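Local coordinates for BH1974 protein (Bacillus halodurans, PDB 3ON5) that belongs to the XdhC and CoxI family and probably assists the maturation of molybdenum enzymes such as xanthine dehydrogenase, at residues L267-H272 / G292-K297. Residues are numbered along the deposited sequence; the frame is centred on the assembly and turned at random.
Sequences LIMTHH and GILGSK
Ile268 uses both of its backbone polar groups on segment 292-297: its N donates to Gly292 O at 2.8 Å, and its O accepts from Leu294 N, the first residue past the strand, at 3.1 Å. Each carbonyl also takes a longer CA-H contact, Gly292 O from Leu267 and Ile268 O from Ile293. Ile293 O is hydrogen-bonded to Ser315 OG. The parallel pairing puts both isoleucine side chains on one face of the sheet, with Ile268 CD1 3.8 Å from Ile293 CG1, and the shared torsion (CG1 anti to the carbonyl carbon, chi1 -47° and -44°) keeps their CG1 branches alongside each other; both touch helix 273-283, Ile268 at Asp276 and Ile293 at Leu280. Replacing Ile293 with an alanine would probably leave Ile268 CD1 without the CG1 and CD1 it packs on and open a gap where Ile293 meets Leu280. The two strands belong to a parallel beta-alpha-beta unit of the Rossmann domain, 265-268 and 290-293 joined through helix 273-283, and the segments continue past the C-terminal ends of the strands, the region where Rossmann folds commonly bind their ligands. There the backbones part, and a water bridges them, accepting from His271 N (3.0 Å) and donating to Leu294 O (3.3 Å), which also has a weak hydrogen bond with Tyr49 OH of the second subunit. Leu294, its CG anti to the backbone N (chi1 -164°), reaches back across the split: CB packs on Met269 CB (selenomethionine), and CD2 comes obliquely to His271 CE1. The imidazole NE2 is hydrogen-bonded to Asp210, while the same Tyr49 meets the ring edge-to-face. Within 267-272, Thr270 OG1 accepts from His272 N in an ST turn and is also hydrogen-bonded to Asp276; His272 ND1 donates to Thr270 O at 2.9 Å.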
loop_
_atom_site.group_PDB
_atom_site.type_symbol
_atom_site.label_atom_id
_atom_site.label_comp_id
_atom_site.label_asym_id
_atom_site.label_seq_id
_atom_site.Cartn_x
_atom_site.Cartn_y
_atom_site.Cartn_z
ATOM N N LEU A 267 -33.881 -11.535 -16.609
ATOM C CA LEU A 267 -34.099 -10.114 -16.412
ATOM C C LEU A 267 -34.302 -9.451 -17.774
ATOM O O LEU A 267 -33.379 -9.423 -18.591
ATOM C CB LEU A 267 -32.881 -9.586 -15.671
ATOM C CG LEU A 267 -33.026 -8.441 -14.688
ATOM C CD1 LEU A 267 -34.209 -8.608 -13.760
ATOM C CD2 LEU A 267 -31.827 -8.405 -13.869
ATOM N N ILE A 268 -35.548 -9.030 -18.050
ATOM C CA ILE A 268 -36.003 -8.417 -19.298
ATOM C C ILE A 268 -35.958 -6.896 -19.129
ATOM O O ILE A 268 -36.797 -6.329 -18.417
ATOM C CB ILE A 268 -37.438 -8.927 -19.668
ATOM C CG1 ILE A 268 -37.576 -10.458 -19.556
ATOM C CG2 ILE A 268 -37.852 -8.441 -21.033
ATOM C CD1 ILE A 268 -38.998 -11.009 -19.845
HETATM N N MSE A 269 -34.983 -6.224 -19.763
HETATM C CA MSE A 269 -34.859 -4.764 -19.615
HETATM C C MSE A 269 -34.313 -4.127 -20.883
HETATM O O MSE A 269 -33.309 -3.393 -20.840
HETATM C CB MSE A 269 -33.975 -4.413 -18.420
HETATM C CG MSE A 269 -32.753 -5.317 -18.255
HETATM SE SE MSE A 269 -31.853 -4.891 -16.606
HETATM C CE MSE A 269 -33.339 -4.933 -15.424
ATOM N N THR A 270 -35.021 -4.377 -22.008
ATOM C CA THR A 270 -34.626 -3.893 -23.326
ATOM C C THR A 270 -35.151 -2.484 -23.573
ATOM O O THR A 270 -34.597 -1.791 -24.418
ATOM C CB THR A 270 -35.105 -4.832 -24.454
ATOM O OG1 THR A 270 -36.509 -4.688 -24.650
ATOM C CG2 THR A 270 -34.737 -6.289 -24.227
ATOM N N HIS A 271 -36.234 -2.072 -22.866
ATOM C CA HIS A 271 -36.920 -0.775 -23.004
ATOM C C HIS A 271 -37.648 -0.697 -24.347
ATOM O O HIS A 271 -38.015 0.388 -24.775
ATOM C CB HIS A 271 -35.955 0.422 -22.850
ATOM C CG HIS A 271 -35.280 0.495 -21.518
ATOM N ND1 HIS A 271 -35.912 1.049 -20.430
ATOM C CD2 HIS A 271 -34.033 0.119 -21.153
ATOM C CE1 HIS A 271 -35.045 0.979 -19.431
ATOM N NE2 HIS A 271 -33.899 0.418 -19.814
ATOM N N HIS A 272 -37.840 -1.847 -25.007
ATOM C CA HIS A 272 -38.530 -2.039 -26.291
ATOM C C HIS A 272 -39.638 -3.015 -26.084
ATOM O O HIS A 272 -39.370 -4.180 -25.791
ATOM C CB HIS A 272 -37.569 -2.518 -27.394
ATOM C CG HIS A 272 -36.581 -1.489 -27.843
ATOM N ND1 HIS A 272 -35.464 -1.169 -27.074
ATOM C CD2 HIS A 272 -36.534 -0.788 -28.999
ATOM C CE1 HIS A 272 -34.808 -0.249 -27.762
ATOM N NE2 HIS A 272 -35.410 0.008 -28.933
ATOM N N GLY A 292 -37.961 -11.208 -14.251
ATOM C CA GLY A 292 -38.104 -9.834 -13.803
ATOM C C GLY A 292 -38.186 -8.925 -15.005
ATOM O O GLY A 292 -37.335 -9.014 -15.897
ATOM N N ILE A 293 -39.238 -8.077 -15.066
ATOM C CA ILE A 293 -39.404 -7.169 -16.195
ATOM C C ILE A 293 -39.398 -5.737 -15.675
ATOM O O ILE A 293 -40.200 -5.377 -14.810
ATOM C CB ILE A 293 -40.669 -7.455 -17.050
ATOM C CG1 ILE A 293 -40.847 -8.949 -17.310
ATOM C CG2 ILE A 293 -40.633 -6.636 -18.362
ATOM C CD1 ILE A 293 -42.111 -9.288 -18.014
ATOM N N LEU A 294 -38.484 -4.933 -16.226
ATOM C CA LEU A 294 -38.317 -3.530 -15.915
ATOM C C LEU A 294 -39.482 -2.738 -16.506
ATOM O O LEU A 294 -39.707 -2.764 -17.723
ATOM C CB LEU A 294 -36.972 -3.061 -16.475
ATOM C CG LEU A 294 -36.429 -1.737 -15.942
ATOM C CD1 LEU A 294 -35.863 -1.902 -14.546
ATOM C CD2 LEU A 294 -35.317 -1.253 -16.808
ATOM N N GLY A 295 -40.231 -2.077 -15.626
ATOM C CA GLY A 295 -41.404 -1.290 -15.983
ATOM C C GLY A 295 -42.508 -1.459 -14.968
ATOM O O GLY A 295 -42.293 -2.039 -13.899
ATOM N N SER A 296 -43.689 -0.941 -15.301
ATOM C CA SER A 296 -44.893 -0.961 -14.469
ATOM C C SER A 296 -45.714 -2.221 -14.671
ATOM O O SER A 296 -45.625 -2.837 -15.735
ATOM C CB SER A 296 -45.762 0.243 -14.805
ATOM O OG SER A 296 -46.098 0.237 -16.183
ATOM N N LYS A 297 -46.578 -2.555 -13.686
ATOM C CA LYS A 297 -47.488 -3.699 -13.760
ATOM C C LYS A 297 -48.394 -3.575 -14.996
ATOM O O LYS A 297 -48.658 -4.588 -15.650
ATOM C CB LYS A 297 -48.329 -3.819 -12.479
HETATM O O HOH W 1 -37.655 -2.839 -20.297
#